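Local atomic coordinates of possible membrane-associated serine protease (Mycobacterium tuberculosis, PDB entry 3K6Y), a protein that is a serine protease, probably membrane-associated, seen here as its protease domain, and is probably required for the bacterium to resist oxidative and acid stress. Residues F63-S66 and V70-N73; P101-A106 and A214-G219; L187-L190 and V194-V197; E41-K46 and P116-A121; V167-Y172 and V197-A202. One frame throughout, in Å; residues are numbered along the deposited sequence.

Interaction 1 (F63-S66 and V70-N73); sequences FVIS and VMTN
Met71 is the bump of this contact. Its CB sits in a hollow between the rim of the Phe63 ring and the CG2 methyl of Ile65. Ile65 CG2 lies 3.7 Å from Met71 CB, and the two side chains cross at about a right angle. Phe63 and Met71 instead run side by side. Met71 CB is 4.0 Å above the plane of the Phe63 ring, displaced toward the rim near CZ. Phe63 CG is placed between its own backbone N and carbonyl carbon (chi1 57°), which stands the ring beside the methionine. The extended chain of Met71, with CG anti to the backbone N (chi1 -180°), carries Met71 SD to 5.1 Å from the centroid of the Phe63 ring, oblique to it. This is a Met-aromatic contact.

The other face of the sheet is looser. There Val64 CG2 and Val70 CG2 approach only to 4.4 Å. The chain turns a corner at Ile65, and this directs its side chain toward the second strand.

The hairpin is antiparallel. Phe63 and Met71 form its hydrogen-bonded pair: Phe63 N donates to Met71 O at 3.0 Å, and Met71 N donates to Phe63 O at 2.9 Å. Both bonds lie in the carbonyl plane. Backbone polarity is thus satisfied within the pair. What the side chains add is apolar packing, with the polarisable sulfur set against the aromatic ring, where the first barrel packs against strand 194-201 of the second.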
loop_
_atom_site.group_PDB
_atom_site.type_symbol
_atom_site.label_atom_id
_atom_site.label_comp_id
_atom_site.label_asym_id
_atom_site.label_seq_id
_atom_site.Cartn_x
_atom_site.Cartn_y
_atom_site.Cartn_z
ATOM N N PHE A 63 -5.482 16.029 13.133
ATOM C CA PHE A 63 -5.527 16.684 14.433
ATOM C C PHE A 63 -4.522 16.030 15.369
ATOM O O PHE A 63 -4.171 14.855 15.214
ATOM C CB PHE A 63 -6.958 16.709 15.027
ATOM C CG PHE A 63 -7.571 15.350 15.175
ATOM C CD1 PHE A 63 -7.573 14.684 16.403
ATOM C CD2 PHE A 63 -8.148 14.706 14.074
ATOM C CE1 PHE A 63 -8.118 13.409 16.523
ATOM C CE2 PHE A 63 -8.687 13.442 14.184
ATOM C CZ PHE A 63 -8.688 12.787 15.411
ATOM N N VAL A 64 -4.068 16.812 16.340
ATOM C CA VAL A 64 -3.063 16.337 17.276
ATOM C C VAL A 64 -3.707 15.377 18.278
ATOM O O VAL A 64 -4.680 15.723 18.960
ATOM C CB VAL A 64 -2.391 17.507 17.996
ATOM C CG1 VAL A 64 -1.287 16.996 18.900
ATOM C CG2 VAL A 64 -1.833 18.509 16.996
ATOM N N ILE A 65 -3.159 14.162 18.359
ATOM C CA ILE A 65 -3.671 13.155 19.301
ATOM C C ILE A 65 -2.771 12.944 20.516
ATOM O O ILE A 65 -3.210 12.387 21.518
ATOM C CB ILE A 65 -3.926 11.807 18.600
ATOM C CG1 ILE A 65 -2.709 11.337 17.780
ATOM C CG2 ILE A 65 -5.197 11.901 17.758
ATOM C CD1 ILE A 65 -2.769 9.882 17.337
ATOM N N SER A 66 -1.523 13.374 20.416
ATOM C CA SER A 66 -0.556 13.265 21.511
ATOM C C SER A 66 0.589 14.182 21.038
ATOM O O SER A 66 0.697 14.470 19.849
ATOM C CB SER A 66 -0.120 11.813 21.655
ATOM O OG SER A 66 0.582 11.586 22.871
ATOM N N VAL A 70 -0.083 13.140 14.944
ATOM C CA VAL A 70 -1.267 13.642 14.267
ATOM C C VAL A 70 -2.045 12.461 13.663
ATOM O O VAL A 70 -1.447 11.572 13.038
ATOM C CB VAL A 70 -0.857 14.626 13.162
ATOM C CG1 VAL A 70 -2.005 14.923 12.196
ATOM C CG2 VAL A 70 -0.391 15.918 13.790
ATOM N N MET A 71 -3.366 12.447 13.854
ATOM C CA MET A 71 -4.213 11.454 13.203
ATOM C C MET A 71 -4.876 12.103 11.970
ATOM O O MET A 71 -5.281 13.288 12.010
ATOM C CB MET A 71 -5.293 10.926 14.167
ATOM C CG MET A 71 -6.183 9.882 13.496
ATOM S SD MET A 71 -7.271 9.036 14.674
ATOM C CE MET A 71 -6.138 7.945 15.541
ATOM N N THR A 72 -5.013 11.306 10.911
ATOM C CA THR A 72 -5.758 11.694 9.720
ATOM C C THR A 72 -6.332 10.416 9.102
ATOM O O THR A 72 -6.185 9.336 9.681
ATOM C CB THR A 72 -4.861 12.477 8.723
ATOM O OG1 THR A 72 -5.660 12.985 7.641
ATOM C CG2 THR A 72 -3.712 11.637 8.151
ATOM N N ASN A 73 -7.009 10.531 7.963
ATOM C CA ASN A 73 -7.413 9.322 7.251
ATOM C C ASN A 73 -6.276 8.767 6.418
ATOM O O ASN A 73 -5.433 9.531 5.933
ATOM C CB ASN A 73 -8.599 9.588 6.325
ATOM C CG ASN A 73 -9.900 9.863 7.071
ATOM O OD1 ASN A 73 -10.578 10.840 6.775
ATOM N ND2 ASN A 73 -10.283 8.974 7.983
#

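Interaction 2 (P101-A106 and A214-G219); sequences PSVDVA and AGEVAG
The carboxylate of Glu216 is the one flat group that meets the other segment, and it does so through OE1. That oxygen approaches both methyls of Val103, with Val103 CG1 at 3.6 Å and CG2 at 3.8 Å from Glu216 OE1. The neighbours are carbon, so no hydrogen bond forms here. The other oxygen, OE2, accepts from the backbone N of Asp170, which gives the carboxylate its polar anchor. The chain of Glu216 leaves its helix with CG anti to the backbone N, then bends at chi2 (61°). The bend turns the carboxylate toward the oncoming valine, and the two side chains arrive from opposite directions.

The second half of the contact is apolar. Val105 CG2 lies 3.7 Å from Val217 CG1, and the two side chains cross at about a right angle. Both residues are buried.

Between the two valines of segment 101-106 lies Asp104, predicted to be an active-site residue. It does not touch the helix. Its OD1 is bonded to His75 ND1, in line with a charge relay. Asp100 sits opposite two residues, Asp104 and Val105, which makes a G1 beta bulge.

The contact therefore sets the short helix 214-218, which follows strand 208-213 of the second barrel, against the start of strand 105-109 in the first. Met71 and Leu212 touch both Val105 and Val217, so strands 69-72 and 208-213 also pack against this junction.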
loop_
_atom_site.group_PDB
_atom_site.type_symbol
_atom_site.label_atom_id
_atom_site.label_comp_id
_atom_site.label_asym_id
_atom_site.label_seq_id
_atom_site.Cartn_x
_atom_site.Cartn_y
_atom_site.Cartn_z
ATOM N N PRO A 101 -5.517 1.025 5.741
ATOM C CA PRO A 101 -6.469 1.351 4.689
ATOM C C PRO A 101 -7.819 0.677 4.867
ATOM O O PRO A 101 -8.734 0.959 4.087
ATOM C CB PRO A 101 -5.765 0.819 3.443
ATOM C CG PRO A 101 -5.009 -0.358 3.923
ATOM C CD PRO A 101 -4.509 0.040 5.302
ATOM N N SER A 102 -7.936 -0.208 5.852
ATOM C CA SER A 102 -9.199 -0.892 6.139
ATOM C C SER A 102 -10.032 -0.008 7.040
ATOM O O SER A 102 -11.180 0.318 6.722
ATOM C CB SER A 102 -8.956 -2.255 6.790
ATOM O OG SER A 102 -8.204 -3.110 5.936
ATOM N N VAL A 103 -9.470 0.388 8.179
ATOM C CA VAL A 103 -10.164 1.318 9.058
ATOM C C VAL A 103 -10.175 2.724 8.408
ATOM O O VAL A 103 -11.134 3.479 8.593
ATOM C CB VAL A 103 -9.506 1.335 10.457
ATOM C CG1 VAL A 103 -10.156 2.363 11.354
ATOM C CG2 VAL A 103 -9.575 -0.049 11.112
ATOM N N ASP A 104 -9.127 3.037 7.624
ATOM C CA ASP A 104 -8.905 4.333 6.950
ATOM C C ASP A 104 -8.341 5.372 7.917
ATOM O O ASP A 104 -8.914 6.454 8.068
ATOM C CB ASP A 104 -10.130 4.855 6.183
ATOM C CG ASP A 104 -9.780 5.950 5.188
ATOM O OD1 ASP A 104 -10.727 6.497 4.563
ATOM O OD2 ASP A 104 -8.587 6.286 5.014
ATOM N N VAL A 105 -7.225 5.029 8.566
ATOM C CA VAL A 105 -6.578 5.948 9.508
ATOM C C VAL A 105 -5.081 5.888 9.299
ATOM O O VAL A 105 -4.538 4.809 9.054
ATOM C CB VAL A 105 -6.891 5.571 10.973
ATOM C CG1 VAL A 105 -6.069 6.422 11.967
ATOM C CG2 VAL A 105 -8.361 5.742 11.252
ATOM N N ALA A 106 -4.435 7.047 9.384
ATOM C CA ALA A 106 -2.980 7.124 9.424
ATOM C C ALA A 106 -2.576 7.934 10.636
ATOM O O ALA A 106 -3.291 8.866 11.048
ATOM C CB ALA A 106 -2.411 7.760 8.134
ATOM N N ALA A 214 -14.821 7.471 17.630
ATOM C CA ALA A 214 -13.643 7.380 18.477
ATOM C C ALA A 214 -13.284 5.918 18.785
ATOM O O ALA A 214 -12.123 5.526 18.733
ATOM C CB ALA A 214 -13.846 8.180 19.775
ATOM N N GLY A 215 -14.304 5.113 19.097
ATOM C CA GLY A 215 -14.096 3.689 19.357
ATOM C C GLY A 215 -13.512 2.950 18.162
ATOM O O GLY A 215 -12.668 2.067 18.328
ATOM N N GLU A 216 -13.954 3.313 16.954
ATOM C CA GLU A 216 -13.478 2.659 15.751
ATOM C C GLU A 216 -11.978 2.919 15.514
ATOM O O GLU A 216 -11.265 2.047 15.010
ATOM C CB GLU A 216 -14.291 3.156 14.546
ATOM C CG GLU A 216 -13.858 2.612 13.192
ATOM C CD GLU A 216 -13.962 1.106 13.092
ATOM O OE1 GLU A 216 -13.096 0.503 12.424
ATOM O OE2 GLU A 216 -14.930 0.519 13.636
ATOM N N VAL A 217 -11.519 4.128 15.842
ATOM C CA VAL A 217 -10.118 4.486 15.563
ATOM C C VAL A 217 -9.188 4.185 16.741
ATOM O O VAL A 217 -7.967 4.226 16.590
ATOM C CB VAL A 217 -9.949 5.954 15.080
ATOM C CG1 VAL A 217 -10.853 6.247 13.908
ATOM C CG2 VAL A 217 -10.172 6.964 16.200
ATOM N N ALA A 218 -9.762 3.811 17.891
ATOM C CA ALA A 218 -8.976 3.630 19.111
ATOM C C ALA A 218 -7.868 2.597 18.960
ATOM O O ALA A 218 -6.762 2.766 19.489
ATOM C CB ALA A 218 -9.889 3.251 20.278
ATOM N N GLY A 219 -8.146 1.528 18.228
ATOM C CA GLY A 219 -7.180 0.460 18.028
ATOM C C GLY A 219 -5.912 0.947 17.352
ATOM O O GLY A 219 -4.828 0.396 17.581
#

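Interaction 3 (L187-L190 and V194-V197); sequences LIDL and VLGV
Different first torsions decide which atoms of Leu187 and Leu195 touch. In Leu187, CG is anti to the backbone N (chi1 -179°), and CD2 comes to 4.1 Å from Leu195 CB. In Leu195, CG is anti to the carbonyl carbon (chi1 -70°), which swings the branched end along the partner strand as far as Asp189. Leu195 CD1 then rests 3.9 Å from Asp189 CB. The two leucine side chains cross obliquely.

Ile188 and Val194 form a non-hydrogen-bonded pair. Their CG2 methyls, Ile188 CG2 and Val194 CG2, are 4.4 Å apart, a light touch.

The backbone carries the main grip. Leu195 N donates to Leu187 O at 2.8 Å, almost straight down the carbonyl bond. Leu187 N donates to Gly196 O at 2.9 Å, but it approaches from above the carbonyl plane by 38°. Leu187 sits opposite two residues, Leu195 and Gly196, so the register slips by one residue. This is a classic beta bulge in the hairpin of strands 186-188 and 194-201. Gly196 takes its place opposite Leu187 without a side chain.

Asp189 works mainly on the turn: its OD2 accepts from Gln193 N, and more weakly from Asn191 N. The polar end of Asp189 therefore ties down the turn while its CB supports Leu195. Two backbone bonds pin the bulge, and the side chains add apolar contacts across the strands.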
loop_
_atom_site.group_PDB
_atom_site.type_symbol
_atom_site.label_atom_id
_atom_site.label_comp_id
_atom_site.label_asym_id
_atom_site.label_seq_id
_atom_site.Cartn_x
_atom_site.Cartn_y
_atom_site.Cartn_z
ATOM N N LEU A 187 -14.538 15.464 14.272
ATOM C CA LEU A 187 -15.869 15.894 14.674
ATOM C C LEU A 187 -15.790 16.128 16.166
ATOM O O LEU A 187 -15.445 15.209 16.919
ATOM C CB LEU A 187 -16.863 14.782 14.392
ATOM C CG LEU A 187 -18.314 15.125 14.748
ATOM C CD1 LEU A 187 -18.880 16.111 13.712
ATOM C CD2 LEU A 187 -19.178 13.875 14.822
ATOM N N ILE A 188 -16.054 17.357 16.578
ATOM C CA ILE A 188 -15.964 17.651 18.007
ATOM C C ILE A 188 -17.319 17.892 18.621
ATOM O O ILE A 188 -18.265 18.332 17.962
ATOM C CB ILE A 188 -15.028 18.829 18.324
ATOM C CG1 ILE A 188 -15.487 20.119 17.646
ATOM C CG2 ILE A 188 -13.574 18.485 17.967
ATOM C CD1 ILE A 188 -15.061 21.401 18.398
ATOM N N ASP A 189 -17.401 17.585 19.909
ATOM C CA ASP A 189 -18.564 17.964 20.705
ATOM C C ASP A 189 -18.346 19.363 21.276
ATOM O O ASP A 189 -17.310 19.986 21.071
ATOM C CB ASP A 189 -18.884 16.915 21.782
ATOM C CG ASP A 189 -17.806 16.775 22.848
ATOM O OD1 ASP A 189 -17.824 15.716 23.518
ATOM O OD2 ASP A 189 -16.979 17.692 23.060
ATOM N N LEU A 190 -19.327 19.858 22.025
ATOM C CA LEU A 190 -19.250 21.232 22.498
ATOM C C LEU A 190 -18.292 21.406 23.673
ATOM O O LEU A 190 -18.033 22.533 24.092
ATOM C CB LEU A 190 -20.644 21.763 22.834
ATOM C CG LEU A 190 -21.553 21.880 21.605
ATOM C CD1 LEU A 190 -22.796 22.691 21.914
ATOM C CD2 LEU A 190 -20.826 22.483 20.400
ATOM N N VAL A 194 -12.978 14.963 20.921
ATOM C CA VAL A 194 -13.127 14.382 19.601
ATOM C C VAL A 194 -14.065 13.175 19.646
ATOM O O VAL A 194 -13.797 12.160 20.314
ATOM C CB VAL A 194 -11.760 13.985 19.023
ATOM C CG1 VAL A 194 -11.920 13.391 17.627
ATOM C CG2 VAL A 194 -10.840 15.203 18.931
ATOM N N LEU A 195 -15.146 13.279 18.878
ATOM C CA LEU A 195 -16.101 12.188 18.752
ATOM C C LEU A 195 -15.714 11.199 17.671
ATOM O O LEU A 195 -16.139 10.041 17.703
ATOM C CB LEU A 195 -17.492 12.734 18.433
ATOM C CG LEU A 195 -18.190 13.496 19.558
ATOM C CD1 LEU A 195 -19.395 14.239 19.016
ATOM C CD2 LEU A 195 -18.609 12.534 20.665
ATOM N N GLY A 196 -14.941 11.659 16.692
ATOM C CA GLY A 196 -14.516 10.788 15.611
ATOM C C GLY A 196 -13.795 11.557 14.535
ATOM O O GLY A 196 -13.505 12.751 14.702
ATOM N N VAL A 197 -13.512 10.850 13.439
ATOM C CA VAL A 197 -12.725 11.381 12.335
ATOM C C VAL A 197 -13.612 11.448 11.092
ATOM O O VAL A 197 -14.115 10.433 10.625
ATOM C CB VAL A 197 -11.496 10.481 12.050
ATOM C CG1 VAL A 197 -10.624 11.102 10.955
ATOM C CG2 VAL A 197 -10.700 10.258 13.329
#

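Interaction 4 (E41-K46 and P116-A121); sequences EPSVVK and PPLVFA
Ser43 makes both the polar and the apolar contacts of this pair of segments. The polar one is a single hydrogen bond, in which Ser43 OG donates to Pro116 O at 2.6 Å. The hydroxyl is tilted 24° from the carbonyl plane, and the C=O...OG angle is 146°. Ser43 chi1 is -58°, which puts OG anti to the carbonyl carbon and aims it at the proline carbonyl. The bond is short and gives the buried hydroxyl a firm acceptor.

The remaining contacts are van der Waals. The Pro116 ring lies beside the same hydroxyl, with Pro116 CD 3.7 Å from Ser43 OG. Two residues further on, Leu118 brings one branch to the serine: Leu118 CD2 is 3.7 Å from Ser43 CB. Pro116 and Leu118 thus both pack on one small residue.

Ser43 closes a 3-10 turn, residues 41-43, and strand 44-51 begins just after it. Within that turn Val44 N bonds to Glu41 O. The segment 116-121 has no regular structure. It belongs to the connection between strand 105-109 of the first barrel and strand 130-135 of the second. The contact fastens part of that connection to the entry of the first barrel, an arrangement that fits the interdomain linker of the chymotrypsin-like double-barrel fold.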
loop_
_atom_site.group_PDB
_atom_site.type_symbol
_atom_site.label_atom_id
_atom_site.label_comp_id
_atom_site.label_asym_id
_atom_site.label_seq_id
_atom_site.Cartn_x
_atom_site.Cartn_y
_atom_site.Cartn_z
ATOM N N GLU A 41 -9.094 25.023 17.237
ATOM C CA GLU A 41 -8.388 25.305 15.982
ATOM C C GLU A 41 -6.873 25.065 15.978
ATOM O O GLU A 41 -6.378 24.467 15.029
ATOM C CB GLU A 41 -8.696 26.740 15.498
ATOM C CG GLU A 41 -7.896 27.125 14.249
ATOM C CD GLU A 41 -8.146 28.513 13.716
ATOM O OE1 GLU A 41 -7.600 28.805 12.633
ATOM O OE2 GLU A 41 -8.858 29.292 14.377
ATOM N N PRO A 42 -6.126 25.496 17.020
ATOM C CA PRO A 42 -4.673 25.313 16.924
ATOM C C PRO A 42 -4.242 23.856 16.769
ATOM O O PRO A 42 -3.177 23.594 16.207
ATOM C CB PRO A 42 -4.148 25.898 18.247
ATOM C CG PRO A 42 -5.207 26.919 18.625
ATOM C CD PRO A 42 -6.502 26.236 18.247
ATOM N N SER A 43 -5.053 22.937 17.281
ATOM C CA SER A 43 -4.718 21.515 17.244
ATOM C C SER A 43 -5.255 20.783 16.012
ATOM O O SER A 43 -5.089 19.570 15.905
ATOM C CB SER A 43 -5.253 20.849 18.495
ATOM O OG SER A 43 -4.710 21.486 19.648
ATOM N N VAL A 44 -5.911 21.521 15.114
ATOM C CA VAL A 44 -6.444 20.969 13.871
ATOM C C VAL A 44 -5.552 21.473 12.761
ATOM O O VAL A 44 -5.412 22.690 12.589
ATOM C CB VAL A 44 -7.893 21.397 13.652
ATOM C CG1 VAL A 44 -8.418 20.779 12.378
ATOM C CG2 VAL A 44 -8.780 20.992 14.830
ATOM N N VAL A 45 -4.912 20.542 12.057
ATOM C CA VAL A 45 -3.830 20.885 11.156
ATOM C C VAL A 45 -4.190 20.567 9.711
ATOM O O VAL A 45 -5.029 19.708 9.446
ATOM C CB VAL A 45 -2.511 20.165 11.570
ATOM C CG1 VAL A 45 -2.079 20.592 12.959
ATOM C CG2 VAL A 45 -2.654 18.626 11.514
ATOM N N LYS A 46 -3.530 21.249 8.782
ATOM C CA LYS A 46 -3.727 20.970 7.365
ATOM C C LYS A 46 -2.654 19.980 6.932
ATOM O O LYS A 46 -1.509 20.076 7.366
ATOM C CB LYS A 46 -3.627 22.281 6.583
ATOM C CG LYS A 46 -3.880 22.091 5.084
ATOM C CD LYS A 46 -3.585 23.318 4.232
ATOM C CE LYS A 46 -3.249 22.851 2.833
ATOM N NZ LYS A 46 -2.764 23.953 1.957
ATOM N N PRO A 116 -1.166 21.492 21.356
ATOM C CA PRO A 116 -1.417 20.396 22.263
ATOM C C PRO A 116 -2.397 19.381 21.670
ATOM O O PRO A 116 -3.106 19.673 20.703
ATOM C CB PRO A 116 -2.066 21.106 23.465
ATOM C CG PRO A 116 -2.860 22.212 22.821
ATOM C CD PRO A 116 -1.938 22.699 21.730
ATOM N N PRO A 117 -2.462 18.187 22.268
ATOM C CA PRO A 117 -3.399 17.196 21.788
ATOM C C PRO A 117 -4.830 17.497 22.160
ATOM O O PRO A 117 -5.113 18.219 23.135
ATOM C CB PRO A 117 -2.964 15.912 22.497
ATOM C CG PRO A 117 -2.218 16.357 23.729
ATOM C CD PRO A 117 -1.613 17.694 23.373
ATOM N N LEU A 118 -5.719 16.886 21.394
ATOM C CA LEU A 118 -7.136 16.802 21.724
ATOM C C LEU A 118 -7.413 15.460 22.356
ATOM O O LEU A 118 -6.708 14.500 22.075
ATOM C CB LEU A 118 -7.998 16.947 20.466
ATOM C CG LEU A 118 -7.746 18.244 19.689
ATOM C CD1 LEU A 118 -8.639 18.279 18.475
ATOM C CD2 LEU A 118 -7.979 19.479 20.550
ATOM N N VAL A 119 -8.445 15.384 23.192
ATOM C CA VAL A 119 -8.803 14.132 23.846
ATOM C C VAL A 119 -10.001 13.540 23.139
ATOM O O VAL A 119 -10.915 14.278 22.739
ATOM C CB VAL A 119 -9.151 14.360 25.354
ATOM C CG1 VAL A 119 -9.216 13.041 26.109
ATOM C CG2 VAL A 119 -8.121 15.240 26.001
ATOM N N PHE A 120 -9.979 12.219 22.969
ATOM C CA PHE A 120 -11.148 11.487 22.486
ATOM C C PHE A 120 -12.212 11.454 23.562
ATOM O O PHE A 120 -11.919 11.198 24.743
ATOM C CB PHE A 120 -10.768 10.058 22.063
ATOM C CG PHE A 120 -10.027 10.010 20.764
ATOM C CD1 PHE A 120 -8.659 9.737 20.739
ATOM C CD2 PHE A 120 -10.696 10.253 19.555
ATOM C CE1 PHE A 120 -7.950 9.718 19.555
ATOM C CE2 PHE A 120 -9.987 10.226 18.354
ATOM C CZ PHE A 120 -8.624 9.944 18.351
ATOM N N ALA A 121 -13.447 11.734 23.168
ATOM C CA ALA A 121 -14.593 11.648 24.082
ATOM C C ALA A 121 -14.780 10.230 24.594
ATOM O O ALA A 121 -14.685 9.275 23.830
ATOM C CB ALA A 121 -15.856 12.120 23.400
#

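Interaction 5 (V167-Y172 and V197-A202)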
loop_
_atom_site.group_PDB
_atom_site.type_symbol
_atom_site.label_atom_id
_atom_site.label_comp_id
_atom_site.label_asym_id
_atom_site.label_seq_id
_atom_site.Cartn_x
_atom_site.Cartn_y
_atom_site.Cartn_z
ATOM N N VAL A 167 -15.099 -4.119 4.490
ATOM C CA VAL A 167 -14.828 -3.808 5.885
ATOM C C VAL A 167 -16.111 -3.388 6.576
ATOM O O VAL A 167 -17.013 -2.899 5.918
ATOM C CB VAL A 167 -13.769 -2.692 6.028
ATOM C CG1 VAL A 167 -12.437 -3.163 5.491
ATOM C CG2 VAL A 167 -14.206 -1.400 5.321
ATOM N N THR A 168 -16.168 -3.586 7.890
ATOM C CA THR A 168 -17.296 -3.138 8.697
ATOM C C THR A 168 -16.736 -2.257 9.799
ATOM O O THR A 168 -15.829 -2.675 10.522
ATOM C CB THR A 168 -18.093 -4.325 9.296
ATOM O OG1 THR A 168 -18.575 -5.152 8.231
ATOM C CG2 THR A 168 -19.292 -3.825 10.107
ATOM N N ARG A 169 -17.290 -1.051 9.913
ATOM C CA ARG A 169 -16.752 -0.042 10.837
ATOM C C ARG A 169 -17.878 0.655 11.570
ATOM O O ARG A 169 -18.979 0.835 11.028
ATOM C CB ARG A 169 -15.991 1.010 10.044
ATOM C CG ARG A 169 -14.814 0.435 9.306
ATOM C CD ARG A 169 -14.090 1.465 8.490
ATOM N NE ARG A 169 -14.862 1.882 7.328
ATOM C CZ ARG A 169 -14.472 2.818 6.471
ATOM N NH1 ARG A 169 -13.334 3.471 6.678
ATOM N NH2 ARG A 169 -15.225 3.127 5.424
ATOM N N ASP A 170 -17.603 1.066 12.801
ATOM C CA ASP A 170 -18.533 1.934 13.533
ATOM C C ASP A 170 -18.356 3.376 13.064
ATOM O O ASP A 170 -17.252 3.927 13.114
ATOM C CB ASP A 170 -18.277 1.866 15.044
ATOM C CG ASP A 170 -18.620 0.516 15.651
ATOM O OD1 ASP A 170 -19.520 -0.173 15.145
ATOM O OD2 ASP A 170 -17.996 0.158 16.666
ATOM N N VAL A 171 -19.455 3.979 12.632
ATOM C CA VAL A 171 -19.485 5.328 12.115
ATOM C C VAL A 171 -20.623 6.114 12.724
ATOM O O VAL A 171 -21.610 5.517 13.187
ATOM C CB VAL A 171 -19.542 5.365 10.564
ATOM C CG1 VAL A 171 -18.404 4.527 9.974
ATOM C CG2 VAL A 171 -20.889 4.932 10.047
ATOM N N TYR A 172 -20.493 7.435 12.728
ATOM C CA TYR A 172 -21.662 8.285 12.844
ATOM C C TYR A 172 -22.068 8.756 11.470
ATOM O O TYR A 172 -21.220 9.125 10.642
ATOM C CB TYR A 172 -21.384 9.536 13.673
ATOM C CG TYR A 172 -21.038 9.306 15.115
ATOM C CD1 TYR A 172 -22.009 8.887 16.035
ATOM C CD2 TYR A 172 -19.755 9.570 15.585
ATOM C CE1 TYR A 172 -21.695 8.705 17.374
ATOM C CE2 TYR A 172 -19.429 9.379 16.928
ATOM C CZ TYR A 172 -20.404 8.957 17.812
ATOM O OH TYR A 172 -20.103 8.776 19.135
ATOM N N VAL A 197 -13.512 10.850 13.439
ATOM C CA VAL A 197 -12.725 11.381 12.335
ATOM C C VAL A 197 -13.612 11.448 11.092
ATOM O O VAL A 197 -14.115 10.433 10.625
ATOM C CB VAL A 197 -11.496 10.481 12.050
ATOM C CG1 VAL A 197 -10.624 11.102 10.955
ATOM C CG2 VAL A 197 -10.700 10.258 13.329
ATOM N N VAL A 198 -13.809 12.659 10.587
ATOM C CA VAL A 198 -14.670 12.882 9.428
ATOM C C VAL A 198 -13.976 12.292 8.199
ATOM O O VAL A 198 -12.818 12.613 7.967
ATOM C CB VAL A 198 -14.868 14.406 9.227
ATOM C CG1 VAL A 198 -15.735 14.677 7.995
ATOM C CG2 VAL A 198 -15.500 15.029 10.478
ATOM N N PHE A 199 -14.664 11.466 7.406
ATOM C CA PHE A 199 -14.000 10.824 6.267
ATOM C C PHE A 199 -14.758 10.898 4.961
ATOM O O PHE A 199 -14.170 10.668 3.900
ATOM C CB PHE A 199 -13.595 9.374 6.577
ATOM C CG PHE A 199 -14.729 8.385 6.593
ATOM C CD1 PHE A 199 -15.471 8.153 7.742
ATOM C CD2 PHE A 199 -15.032 7.643 5.454
ATOM C CE1 PHE A 199 -16.506 7.210 7.765
ATOM C CE2 PHE A 199 -16.093 6.702 5.463
ATOM C CZ PHE A 199 -16.810 6.486 6.615
ATOM N N GLY A 200 -16.049 11.194 5.003
ATOM C CA GLY A 200 -16.799 11.117 3.767
ATOM C C GLY A 200 -18.132 11.788 3.811
ATOM O O GLY A 200 -18.583 12.280 4.838
ATOM N N ALA A 201 -18.760 11.790 2.645
ATOM C CA ALA A 201 -20.085 12.378 2.477
ATOM C C ALA A 201 -20.951 11.397 1.697
ATOM O O ALA A 201 -20.446 10.554 0.952
ATOM C CB ALA A 201 -19.960 13.699 1.742
ATOM N N ALA A 202 -22.261 11.477 1.892
ATOM C CA ALA A 202 -23.153 10.595 1.134
ATOM C C ALA A 202 -23.146 10.998 -0.335
ATOM O O ALA A 202 -22.986 12.176 -0.665
ATOM C CB ALA A 202 -24.548 10.617 1.709
#
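Phe199 packs against Arg169 and Val171, both on strand 167-175, in the second barrel of the chymotrypsin-like fold. It also belongs to a classic beta bulge, in which Phe210 on the neighbouring strand is matched by two residues, Phe199 and Gly200.

Arg169 and Phe199 come from opposite directions. Arg169 NH1 lies over one face of the ring, while NH2 comes down at the rim, 3.7 Å from Phe199 CE2 and 3.9 Å from Phe199 CZ. The guanidinium and ring planes are 49° apart, so this is no flat stack. The arginine chain bends at chi3 (-71°), and this turns the guanidinium toward the ring. Its NH1 makes a hydrogen bond to Val103 O, which helps hold the group in this orientation. Arg169 also touches Asp104, predicted to be an active-site residue.

Val171 approaches differently. Its side chain crosses that of Phe199 at about a right angle, and Val171 CG1 meets the ring edge, near the ring plane, 4.0 Å from Phe199 CE1. The arginine thus comes from above the ring and the valine from its edge.

Phe199 also packs on Leu155, Phe210 and Leu212, and its side chain lies about 4 Å from that of His75. Its backbone O takes a weak hydrogen bond from Ser183 OG. At another point of the rim, in the ring plane, Val197 O lies 3.9 Å from Phe199 CD1.

The five contacts are spread over two barrels and the connections between them. Interactions 1 and 4 join through Val64, whose N bonds to Ser43 O (3.0 Å) and whose O accepts from Leu118 N (2.9 Å). The linker then pairs with interaction 3, Val194 N to Val119 O at 2.8 Å. Interactions 1 and 3 meet between the barrels, where Phe63 CZ is 3.8 Å from Val197 CG2. Interactions 3 and 5 share Val197. Interaction 2 holds Asp104 of the predicted triad with His75 and Ser183; interactions 1 and 5 reach it from outside. Asn73 ND2 of interaction 1 lies 2.9 Å from Asp104 O of interaction 2, and interaction 5 brings Arg169 beside Asp104.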